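Local coordinates for beta-L-arabinobiosidase (Bacteroides thetaiotaomicron, PDB 5MQR), which probably hydrolyses arabinose-containing linkages of complex plant pectin, as a multidomain glycosidase that also carries a sialidase-like beta-propeller, at residues 260-265 and 277-282; 656-661 and 671-676; 721-726 and 1056-1061. All coordinates share one frame; numbering follows the deposited sequence.

The three contacts illustrate how a multidomain chain is held together both within and between its parts. Contact 1 belongs to the beta-propeller; its centre lies about 50 Å from that of contact 2 and about 53 Å from that of contact 3, across the chain's centre. The Phe265 side chain there is about 10 Å from a bound calcium ion. Contacts 2 and 3 are neighbours, their centres about 10 Å apart, and share a sheet in which strands 660-662 and 1053-1061 pair: Leu660 N lies 2.7 Å from Asp1057 O. Separately, Asn657 O, at a helix end, lies 2.9 Å from Arg723 N in the loop. Both are probable hydrogen bonds.

Contact 1 of 3, residues 260-265 and 277-282; sequences KGYKAF and SLWKHA
Ser277 rests its CB 3.6 Å from CE2 of Phe265 on the second strand of a propeller blade, a four-stranded antiparallel sheet of strands 266-269, 275-278, 283-287 and 299-300 into which loop 260-265 leads. Leu278 contributes its carbonyl: Phe265 CA approaches Leu278 O at 3.3 Å in a CA-H...O contact, while the leucine side chain packs on Thr284.

Trp279 then forms the middle of an aromatic cluster with Tyr262 and Phe265. Tyr262 CB lies over one indole face, 3.3 Å from the centroid of the Trp279 five-membered ring, a close CH-pi contact; Ser277 CB lies over the opposite face. The Tyr262 ring also turns an edge to the six-membered ring, with planes at 52°. With CG anti to its backbone N (chi1 175°), Phe265 makes an offset edge-to-face pair with the five-membered ring, Trp279 NE1 lying at its edge.

At Lys280 the backbone takes over, its N donating to Lys263 O at 2.9 Å with an N-H...O angle of 161°. The lysine stem passes Lys263 CB, and NZ reaches Asn308 O and the phosphotyrosine at position 371. One water completes the link, accepting from Lys263 N at 3.0 Å and donating to Lys280 O at 3.1 Å.

Contact 2 of 3, residues 656-661 and 671-676; sequences ENIPLF and MYYYRW
Chi1 of -177° swings the Tyr672 ring out from helix 666-680 to Pro659 and Phe661, whereas Tyr673, whose CG stands beside its backbone N (chi1 -69°), sends its phenol to the backbone of Phe661. The pair is a worked example of a helix whose phenols take carbonyls from the loop and strand before it in the chain. Tyr672 OH donates to Pro659 O at 2.7 Å, meeting the carbonyl from above its plane. Tyr673 OH donates to Phe661 O, also at 2.7 Å, but from a position tilted only 18° from that carbonyl's plane.

Apolar groups fill in around these bonds. Phe661 CB sits squarely over the Tyr672 ring, 3.5 Å from its centroid, and Tyr672 CD2 in turn lies over the centre of the Tyr673 ring. Ile658 divides its two branches: CG2 covers a face of the Trp676 indole, 3.7 Å from the centroid of the five-membered ring, and CD1 reaches Tyr673 CE1 at 3.6 Å. Beyond the pair, Leu1056 of strand 1053-1061 touches Pro659, Phe661 and Tyr672, while Tyr629 and Phe626 meet the Tyr673 ring.

A phenylalanine in place of Tyr672 would probably leave the buried Pro659 O without its hydroxyl mate, loosening the tie between helix and loop at that point. All seven touching residues are buried; within this largely apolar setting, Tyr673 gives a polar partner to Phe661 O on an outermost strand of the chain's sheet, and Tyr672 to Pro659 O in the loop just before it.

Contact 3 of 3, residues 721-726 and 1056-1061; sequences WLRDPK and LDNVLY
Trp721 and Val1059 run alongside each other in the same direction, with CZ3 of the indole 3.9 Å from Val1059 CG1; NE1 hydrogen-bonds Asp1023 OD1. The contact ties a loop of the MGH1-like glycoside hydrolase region to a strand of the family 65 C-terminal region, some 330 residues further along the chain. The tryptophan backbone joins that strand through a water, which donates to Trp721 O at 2.7 Å and accepts from Leu1060 N at 2.9 Å.

Arg723 carries most of the contact and is an instructive case of a guanidinium gripped in plane and packed on both faces. A bend at chi3 (62°) brings the group across Asn1058, where NH1 donates to Asn1058 O at 2.9 Å. The acceptor lies near the guanidinium plane, although the donor stands well above the plane of the carbonyl. The asparagine amide plane lies 6° from that of the guanidinium, with OD1 over one face toward its rim; that oxygen is bonded to Ser617 OG. Leu1060 CB occupies the opposite face, 3.7 Å from NH1 of Arg723, and Leu1060 CD2 comes to 3.5 Å from Arg723 O. The second amino group, NH2, is taken by Asn1065.

Asp724 follows with a capping bond: its OD1 accepts from Lys726 N at 3.2 Å, where the loop enters helix 726-737.

On the strand side, Asn1058 and Val1059 stand together opposite Leu1066 in a G1 beta bulge, and the positive phi of Asn1058 (62°) suits that position. Strand 1053-1061 runs between 660-662 and 1064-1071 in an antiparallel sheet, while Trp721 also packs on Ile1026 and Thr1027 of helix 1022-1029 and on Trp676 of helix 666-680.

Contact 1 of 3, residues 260-265 and 277-282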
loop_
_atom_site.group_PDB
_atom_site.type_symbol
_atom_site.label_atom_id
_atom_site.label_comp_id
_atom_site.label_asym_id
_atom_site.label_seq_id
_atom_site.Cartn_x
_atom_site.Cartn_y
_atom_site.Cartn_z
ATOM N N LYS A 260 -6.292 37.637 -18.283
ATOM C CA LYS A 260 -4.907 37.716 -17.787
ATOM C C LYS A 260 -4.057 36.569 -18.331
ATOM O O LYS A 260 -4.514 35.430 -18.459
ATOM C CB LYS A 260 -4.862 37.722 -16.248
ATOM C CG LYS A 260 -5.278 39.049 -15.639
ATOM C CD LYS A 260 -6.079 38.890 -14.343
ATOM C CE LYS A 260 -6.656 40.234 -13.876
ATOM N NZ LYS A 260 -7.723 40.074 -12.846
ATOM N N GLY A 261 -2.801 36.894 -18.613
ATOM C CA GLY A 261 -1.856 35.986 -19.263
ATOM C C GLY A 261 -1.187 35.019 -18.318
ATOM O O GLY A 261 0.025 34.971 -18.235
ATOM N N TYR A 262 -1.997 34.248 -17.606
ATOM C CA TYR A 262 -1.522 33.141 -16.826
ATOM C C TYR A 262 -1.160 32.086 -17.855
ATOM O O TYR A 262 -1.787 32.006 -18.917
ATOM C CB TYR A 262 -2.603 32.650 -15.867
ATOM C CG TYR A 262 -3.083 33.693 -14.868
ATOM C CD1 TYR A 262 -2.170 34.460 -14.116
ATOM C CD2 TYR A 262 -4.446 33.936 -14.676
ATOM C CE1 TYR A 262 -2.603 35.417 -13.205
ATOM C CE2 TYR A 262 -4.884 34.898 -13.762
ATOM C CZ TYR A 262 -3.959 35.622 -13.027
ATOM O OH TYR A 262 -4.404 36.552 -12.132
ATOM N N LYS A 263 -0.153 31.282 -17.548
ATOM C CA LYS A 263 0.518 30.508 -18.586
ATOM C C LYS A 263 0.332 29.025 -18.467
ATOM O O LYS A 263 0.374 28.496 -17.374
ATOM C CB LYS A 263 2.007 30.806 -18.552
ATOM C CG LYS A 263 2.255 32.290 -18.497
ATOM C CD LYS A 263 3.514 32.726 -19.202
ATOM C CE LYS A 263 3.431 34.230 -19.426
ATOM N NZ LYS A 263 4.746 34.719 -19.897
ATOM N N ALA A 264 0.166 28.371 -19.617
ATOM C CA ALA A 264 0.155 26.914 -19.719
ATOM C C ALA A 264 -0.945 26.281 -18.863
ATOM O O ALA A 264 -0.708 25.309 -18.132
ATOM C CB ALA A 264 1.530 26.353 -19.363
ATOM N N PHE A 265 -2.134 26.875 -18.948
ATOM C CA PHE A 265 -3.342 26.357 -18.306
ATOM C C PHE A 265 -3.499 24.849 -18.483
ATOM O O PHE A 265 -3.329 24.303 -19.578
ATOM C CB PHE A 265 -4.558 27.079 -18.895
ATOM C CG PHE A 265 -5.893 26.566 -18.417
ATOM C CD1 PHE A 265 -6.502 25.479 -19.037
ATOM C CD2 PHE A 265 -6.564 27.214 -17.388
ATOM C CE1 PHE A 265 -7.738 25.016 -18.614
ATOM C CE2 PHE A 265 -7.816 26.766 -16.948
ATOM C CZ PHE A 265 -8.407 25.661 -17.565
ATOM N N SER A 277 -7.852 24.473 -11.765
ATOM C CA SER A 277 -6.863 24.864 -12.758
ATOM C C SER A 277 -5.478 25.048 -12.169
ATOM O O SER A 277 -5.315 25.357 -10.973
ATOM C CB SER A 277 -7.282 26.173 -13.443
ATOM O OG SER A 277 -7.334 27.257 -12.529
ATOM N N LEU A 278 -4.493 24.894 -13.046
ATOM C CA LEU A 278 -3.086 25.129 -12.752
ATOM C C LEU A 278 -2.462 25.871 -13.940
ATOM O O LEU A 278 -2.844 25.671 -15.106
ATOM C CB LEU A 278 -2.322 23.822 -12.508
ATOM C CG LEU A 278 -2.668 23.106 -11.203
ATOM C CD1 LEU A 278 -2.259 21.638 -11.215
ATOM C CD2 LEU A 278 -2.051 23.803 -9.998
ATOM N N TRP A 279 -1.513 26.732 -13.606
ATOM C CA TRP A 279 -0.717 27.436 -14.564
ATOM C C TRP A 279 0.729 27.384 -14.073
ATOM O O TRP A 279 1.006 26.879 -12.981
ATOM C CB TRP A 279 -1.170 28.884 -14.603
ATOM C CG TRP A 279 -2.548 29.200 -15.154
ATOM C CD1 TRP A 279 -2.884 29.430 -16.478
ATOM C CD2 TRP A 279 -3.734 29.463 -14.395
ATOM N NE1 TRP A 279 -4.208 29.768 -16.575
ATOM C CE2 TRP A 279 -4.753 29.807 -15.318
ATOM C CE3 TRP A 279 -4.044 29.415 -13.032
ATOM C CZ2 TRP A 279 -6.063 30.110 -14.914
ATOM C CZ3 TRP A 279 -5.349 29.717 -12.618
ATOM C CH2 TRP A 279 -6.342 30.061 -13.565
ATOM N N LYS A 280 1.647 27.931 -14.856
ATOM C CA LYS A 280 3.032 28.132 -14.406
ATOM C C LYS A 280 3.138 28.838 -13.042
ATOM O O LYS A 280 2.303 29.714 -12.701
ATOM C CB LYS A 280 3.802 28.964 -15.421
ATOM C CG LYS A 280 4.227 28.204 -16.659
ATOM C CD LYS A 280 5.319 28.971 -17.392
ATOM C CE LYS A 280 5.740 28.234 -18.647
ATOM N NZ LYS A 280 7.001 28.837 -19.153
ATOM N N HIS A 281 4.170 28.455 -12.282
ATOM C CA HIS A 281 4.375 28.889 -10.872
ATOM C C HIS A 281 3.335 28.291 -9.935
ATOM O O HIS A 281 3.167 28.735 -8.803
ATOM C CB HIS A 281 4.420 30.422 -10.730
ATOM C CG HIS A 281 5.443 31.069 -11.608
ATOM N ND1 HIS A 281 6.792 31.070 -11.304
ATOM C CD2 HIS A 281 5.322 31.722 -12.789
ATOM C CE1 HIS A 281 7.456 31.697 -12.258
ATOM N NE2 HIS A 281 6.587 32.103 -13.169
ATOM N N ALA A 282 2.663 27.253 -10.417
ATOM C CA ALA A 282 1.531 26.669 -9.751
ATOM C C ALA A 282 0.483 27.698 -9.284
ATOM O O ALA A 282 -0.144 27.509 -8.249
ATOM C CB ALA A 282 2.026 25.784 -8.614
HETATM O O HOH W 1 1.391 31.574 -15.020
#

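Contact 2 of 3, residues 656-661 and 671-676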
loop_
_atom_site.group_PDB
_atom_site.type_symbol
_atom_site.label_atom_id
_atom_site.label_comp_id
_atom_site.label_asym_id
_atom_site.label_seq_id
_atom_site.Cartn_x
_atom_site.Cartn_y
_atom_site.Cartn_z
ATOM N N GLU A 656 9.386 -9.667 17.476
ATOM C CA GLU A 656 9.537 -11.056 16.973
ATOM C C GLU A 656 8.220 -11.808 16.836
ATOM O O GLU A 656 8.112 -12.663 15.981
ATOM C CB GLU A 656 10.430 -11.905 17.912
ATOM C CG GLU A 656 11.919 -11.708 17.732
ATOM C CD GLU A 656 12.785 -12.137 18.935
ATOM O OE1 GLU A 656 12.329 -12.946 19.792
ATOM O OE2 GLU A 656 13.946 -11.640 19.030
ATOM N N ASN A 657 7.243 -11.520 17.693
ATOM C CA ASN A 657 6.074 -12.379 17.836
ATOM C C ASN A 657 4.737 -11.844 17.413
ATOM O O ASN A 657 3.893 -12.637 17.051
ATOM C CB ASN A 657 5.999 -12.869 19.267
ATOM C CG ASN A 657 7.028 -13.917 19.536
ATOM O OD1 ASN A 657 6.844 -15.067 19.146
ATOM N ND2 ASN A 657 8.157 -13.518 20.127
ATOM N N ILE A 658 4.510 -10.534 17.446
ATOM C CA ILE A 658 3.147 -10.072 17.253
ATOM C C ILE A 658 2.778 -9.685 15.833
ATOM O O ILE A 658 3.569 -9.046 15.137
ATOM C CB ILE A 658 2.735 -8.993 18.261
ATOM C CG1 ILE A 658 3.477 -7.674 18.105
ATOM C CG2 ILE A 658 2.899 -9.523 19.678
ATOM C CD1 ILE A 658 2.696 -6.529 18.714
ATOM N N PRO A 659 1.560 -10.074 15.390
ATOM C CA PRO A 659 1.030 -9.387 14.231
ATOM C C PRO A 659 0.907 -7.904 14.546
ATOM O O PRO A 659 0.759 -7.516 15.724
ATOM C CB PRO A 659 -0.350 -10.046 14.010
ATOM C CG PRO A 659 -0.237 -11.379 14.676
ATOM C CD PRO A 659 0.642 -11.126 15.861
ATOM N N LEU A 660 1.002 -7.072 13.527
ATOM C CA LEU A 660 0.898 -5.627 13.728
ATOM C C LEU A 660 -0.454 -5.096 13.273
ATOM O O LEU A 660 -1.008 -5.586 12.295
ATOM C CB LEU A 660 2.029 -4.914 12.995
ATOM C CG LEU A 660 3.459 -5.309 13.410
ATOM C CD1 LEU A 660 4.477 -4.673 12.466
ATOM C CD2 LEU A 660 3.791 -4.933 14.847
ATOM N N PHE A 661 -0.963 -4.084 13.964
ATOM C CA PHE A 661 -2.286 -3.533 13.698
ATOM C C PHE A 661 -2.245 -2.004 13.784
ATOM O O PHE A 661 -1.525 -1.434 14.578
ATOM C CB PHE A 661 -3.312 -4.099 14.723
ATOM C CG PHE A 661 -4.662 -3.402 14.715
ATOM C CD1 PHE A 661 -5.618 -3.715 13.772
ATOM C CD2 PHE A 661 -4.970 -2.436 15.648
ATOM C CE1 PHE A 661 -6.854 -3.068 13.755
ATOM C CE2 PHE A 661 -6.201 -1.789 15.633
ATOM C CZ PHE A 661 -7.141 -2.099 14.676
HETATM N N MSE A 671 -4.967 -0.639 22.803
HETATM C CA MSE A 671 -5.389 -1.866 23.515
HETATM C C MSE A 671 -4.840 -3.083 22.838
HETATM O O MSE A 671 -4.520 -4.057 23.495
HETATM C CB MSE A 671 -6.909 -1.974 23.622
HETATM C CG MSE A 671 -7.387 -2.985 24.656
HETATM SE SE MSE A 671 -6.675 -2.570 26.470
HETATM C CE MSE A 671 -7.249 -0.689 26.574
ATOM N N TYR A 672 -4.735 -3.037 21.508
ATOM C CA TYR A 672 -4.115 -4.087 20.747
ATOM C C TYR A 672 -2.724 -4.358 21.288
ATOM O O TYR A 672 -2.384 -5.478 21.643
ATOM C CB TYR A 672 -4.048 -3.719 19.255
ATOM C CG TYR A 672 -3.468 -4.828 18.444
ATOM C CD1 TYR A 672 -4.262 -5.857 17.973
ATOM C CD2 TYR A 672 -2.100 -4.877 18.181
ATOM C CE1 TYR A 672 -3.712 -6.897 17.247
ATOM C CE2 TYR A 672 -1.546 -5.917 17.453
ATOM C CZ TYR A 672 -2.357 -6.922 16.989
ATOM O OH TYR A 672 -1.794 -7.980 16.305
ATOM N N TYR A 673 -1.924 -3.311 21.364
ATOM C CA TYR A 673 -0.547 -3.465 21.810
ATOM C C TYR A 673 -0.478 -3.768 23.295
ATOM O O TYR A 673 0.317 -4.628 23.696
ATOM C CB TYR A 673 0.325 -2.257 21.380
ATOM C CG TYR A 673 0.492 -2.273 19.887
ATOM C CD1 TYR A 673 1.384 -3.155 19.275
ATOM C CD2 TYR A 673 -0.331 -1.493 19.066
ATOM C CE1 TYR A 673 1.486 -3.210 17.881
ATOM C CE2 TYR A 673 -0.243 -1.545 17.687
ATOM C CZ TYR A 673 0.658 -2.400 17.099
ATOM O OH TYR A 673 0.720 -2.443 15.737
ATOM N N TYR A 674 -1.331 -3.130 24.101
ATOM C CA TYR A 674 -1.305 -3.387 25.528
ATOM C C TYR A 674 -1.550 -4.869 25.875
ATOM O O TYR A 674 -0.873 -5.426 26.717
ATOM C CB TYR A 674 -2.317 -2.510 26.278
ATOM C CG TYR A 674 -2.436 -2.866 27.754
ATOM C CD1 TYR A 674 -1.451 -2.496 28.653
ATOM C CD2 TYR A 674 -3.495 -3.617 28.221
ATOM C CE1 TYR A 674 -1.528 -2.837 29.988
ATOM C CE2 TYR A 674 -3.595 -3.970 29.573
ATOM C CZ TYR A 674 -2.606 -3.579 30.444
ATOM O OH TYR A 674 -2.699 -3.902 31.772
ATOM N N ARG A 675 -2.517 -5.485 25.226
ATOM C CA ARG A 675 -2.914 -6.845 25.598
ATOM C C ARG A 675 -1.845 -7.844 25.192
ATOM O O ARG A 675 -1.666 -8.846 25.882
ATOM C CB ARG A 675 -4.273 -7.211 25.011
ATOM C CG ARG A 675 -5.441 -6.522 25.741
ATOM C CD ARG A 675 -5.600 -6.991 27.187
ATOM N NE ARG A 675 -5.848 -8.413 27.237
ATOM C CZ ARG A 675 -7.035 -8.997 27.423
ATOM N NH1 ARG A 675 -8.156 -8.294 27.644
ATOM N NH2 ARG A 675 -7.094 -10.325 27.395
ATOM N N TRP A 676 -1.108 -7.555 24.111
ATOM C CA TRP A 676 0.053 -8.390 23.813
ATOM C C TRP A 676 1.151 -8.223 24.879
ATOM O O TRP A 676 1.727 -9.205 25.308
ATOM C CB TRP A 676 0.635 -8.120 22.435
ATOM C CG TRP A 676 -0.135 -8.667 21.308
ATOM C CD1 TRP A 676 -0.554 -7.973 20.212
ATOM C CD2 TRP A 676 -0.555 -10.019 21.111
ATOM N NE1 TRP A 676 -1.218 -8.804 19.348
ATOM C CE2 TRP A 676 -1.246 -10.063 19.873
ATOM C CE3 TRP A 676 -0.454 -11.183 21.868
ATOM C CZ2 TRP A 676 -1.822 -11.224 19.367
ATOM C CZ3 TRP A 676 -1.014 -12.348 21.365
ATOM C CH2 TRP A 676 -1.692 -12.361 20.124
#

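Contact 3 of 3, residues 721-726 and 1056-1061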
loop_
_atom_site.group_PDB
_atom_site.type_symbol
_atom_site.label_atom_id
_atom_site.label_comp_id
_atom_site.label_asym_id
_atom_site.label_seq_id
_atom_site.Cartn_x
_atom_site.Cartn_y
_atom_site.Cartn_z
ATOM N N TRP A 721 -1.668 -16.720 17.783
ATOM C CA TRP A 721 -1.210 -15.700 16.833
ATOM C C TRP A 721 0.244 -15.291 16.973
ATOM O O TRP A 721 0.764 -14.569 16.118
ATOM C CB TRP A 721 -2.118 -14.455 16.904
ATOM C CG TRP A 721 -3.526 -14.803 16.618
ATOM C CD1 TRP A 721 -4.528 -14.947 17.532
ATOM C CD2 TRP A 721 -4.096 -15.131 15.344
ATOM N NE1 TRP A 721 -5.687 -15.308 16.907
ATOM C CE2 TRP A 721 -5.449 -15.440 15.564
ATOM C CE3 TRP A 721 -3.595 -15.190 14.036
ATOM C CZ2 TRP A 721 -6.308 -15.805 14.538
ATOM C CZ3 TRP A 721 -4.451 -15.553 13.012
ATOM C CH2 TRP A 721 -5.807 -15.855 13.272
ATOM N N LEU A 722 0.899 -15.738 18.043
ATOM C CA LEU A 722 2.305 -15.451 18.265
ATOM C C LEU A 722 3.125 -16.222 17.246
ATOM O O LEU A 722 2.931 -17.420 17.060
ATOM C CB LEU A 722 2.738 -15.838 19.677
ATOM C CG LEU A 722 2.032 -15.171 20.849
ATOM C CD1 LEU A 722 2.568 -15.772 22.131
ATOM C CD2 LEU A 722 2.170 -13.657 20.827
ATOM N N ARG A 723 4.074 -15.539 16.620
ATOM C CA ARG A 723 4.760 -16.072 15.447
ATOM C C ARG A 723 5.775 -17.151 15.805
ATOM O O ARG A 723 5.937 -18.092 15.054
ATOM C CB ARG A 723 5.438 -14.939 14.661
ATOM C CG ARG A 723 4.464 -13.952 13.990
ATOM C CD ARG A 723 5.220 -12.837 13.262
ATOM N NE ARG A 723 6.028 -13.458 12.215
ATOM C CZ ARG A 723 5.631 -13.681 10.966
ATOM N NH1 ARG A 723 4.430 -13.279 10.537
ATOM N NH2 ARG A 723 6.444 -14.319 10.137
ATOM N N ASP A 724 6.479 -17.004 16.932
ATOM C CA ASP A 724 7.444 -18.019 17.342
ATOM C C ASP A 724 6.670 -19.152 18.041
ATOM O O ASP A 724 6.089 -18.941 19.102
ATOM C CB ASP A 724 8.526 -17.428 18.240
ATOM C CG ASP A 724 9.671 -18.394 18.522
ATOM O OD1 ASP A 724 9.545 -19.615 18.335
ATOM O OD2 ASP A 724 10.724 -17.913 18.973
ATOM N N PRO A 725 6.662 -20.352 17.438
ATOM C CA PRO A 725 5.817 -21.399 17.996
ATOM C C PRO A 725 6.310 -21.984 19.305
ATOM O O PRO A 725 5.534 -22.697 19.950
ATOM C CB PRO A 725 5.811 -22.482 16.898
ATOM C CG PRO A 725 7.095 -22.282 16.161
ATOM C CD PRO A 725 7.348 -20.796 16.198
ATOM N N LYS A 726 7.558 -21.721 19.708
ATOM C CA LYS A 726 8.111 -22.422 20.878
ATOM C C LYS A 726 7.350 -22.148 22.175
ATOM O O LYS A 726 7.240 -23.040 22.995
ATOM C CB LYS A 726 9.616 -22.170 21.059
ATOM C CG LYS A 726 9.965 -20.776 21.560
ATOM C CD LYS A 726 11.473 -20.584 21.679
ATOM C CE LYS A 726 11.760 -19.197 22.240
ATOM N NZ LYS A 726 13.193 -18.834 22.200
ATOM N N LEU A 1056 -4.181 -5.068 9.412
ATOM C CA LEU A 1056 -3.564 -6.118 10.209
ATOM C C LEU A 1056 -2.509 -6.765 9.349
ATOM O O LEU A 1056 -2.785 -7.242 8.274
ATOM C CB LEU A 1056 -4.573 -7.159 10.656
ATOM C CG LEU A 1056 -4.008 -8.288 11.525
ATOM C CD1 LEU A 1056 -3.666 -7.797 12.930
ATOM C CD2 LEU A 1056 -5.008 -9.433 11.586
ATOM N N ASP A 1057 -1.293 -6.791 9.856
ATOM C CA ASP A 1057 -0.129 -7.197 9.088
ATOM C C ASP A 1057 0.705 -8.143 9.920
ATOM O O ASP A 1057 0.504 -8.289 11.132
ATOM C CB ASP A 1057 0.685 -5.958 8.761
ATOM C CG ASP A 1057 1.431 -6.052 7.450
ATOM O OD1 ASP A 1057 1.633 -7.146 6.881
ATOM O OD2 ASP A 1057 1.844 -4.980 6.981
ATOM N N ASN A 1058 1.657 -8.769 9.246
ATOM C CA ASN A 1058 2.626 -9.655 9.859
ATOM C C ASN A 1058 1.946 -10.858 10.508
ATOM O O ASN A 1058 2.450 -11.374 11.506
ATOM C CB ASN A 1058 3.502 -8.904 10.893
ATOM C CG ASN A 1058 4.849 -9.584 11.132
ATOM O OD1 ASN A 1058 5.369 -10.252 10.258
ATOM N ND2 ASN A 1058 5.402 -9.419 12.307
ATOM N N VAL A 1059 0.841 -11.322 9.930
ATOM C CA VAL A 1059 0.133 -12.460 10.499
ATOM C C VAL A 1059 0.780 -13.740 9.959
ATOM O O VAL A 1059 0.889 -13.904 8.729
ATOM C CB VAL A 1059 -1.361 -12.445 10.114
ATOM C CG1 VAL A 1059 -2.068 -13.715 10.606
ATOM C CG2 VAL A 1059 -2.052 -11.206 10.655
ATOM N N LEU A 1060 1.191 -14.648 10.844
ATOM C CA LEU A 1060 1.649 -15.971 10.414
ATOM C C LEU A 1060 0.467 -16.908 10.419
ATOM O O LEU A 1060 -0.045 -17.282 11.468
ATOM C CB LEU A 1060 2.760 -16.512 11.307
ATOM C CG LEU A 1060 3.499 -17.768 10.800
ATOM C CD1 LEU A 1060 4.137 -17.525 9.428
ATOM C CD2 LEU A 1060 4.564 -18.158 11.810
ATOM N N TYR A 1061 0.017 -17.271 9.228
ATOM C CA TYR A 1061 -1.176 -18.090 9.049
ATOM C C TYR A 1061 -0.833 -19.156 8.025
ATOM O O TYR A 1061 -0.552 -18.819 6.873
ATOM C CB TYR A 1061 -2.343 -17.216 8.552
ATOM C CG TYR A 1061 -3.620 -17.994 8.310
ATOM C CD1 TYR A 1061 -4.509 -18.267 9.364
ATOM C CD2 TYR A 1061 -3.945 -18.486 7.035
ATOM C CE1 TYR A 1061 -5.683 -18.990 9.152
ATOM C CE2 TYR A 1061 -5.113 -19.208 6.819
ATOM C CZ TYR A 1061 -5.977 -19.460 7.880
ATOM O OH TYR A 1061 -7.122 -20.178 7.686
HETATM O O HOH W 2 0.099 -14.973 13.501
#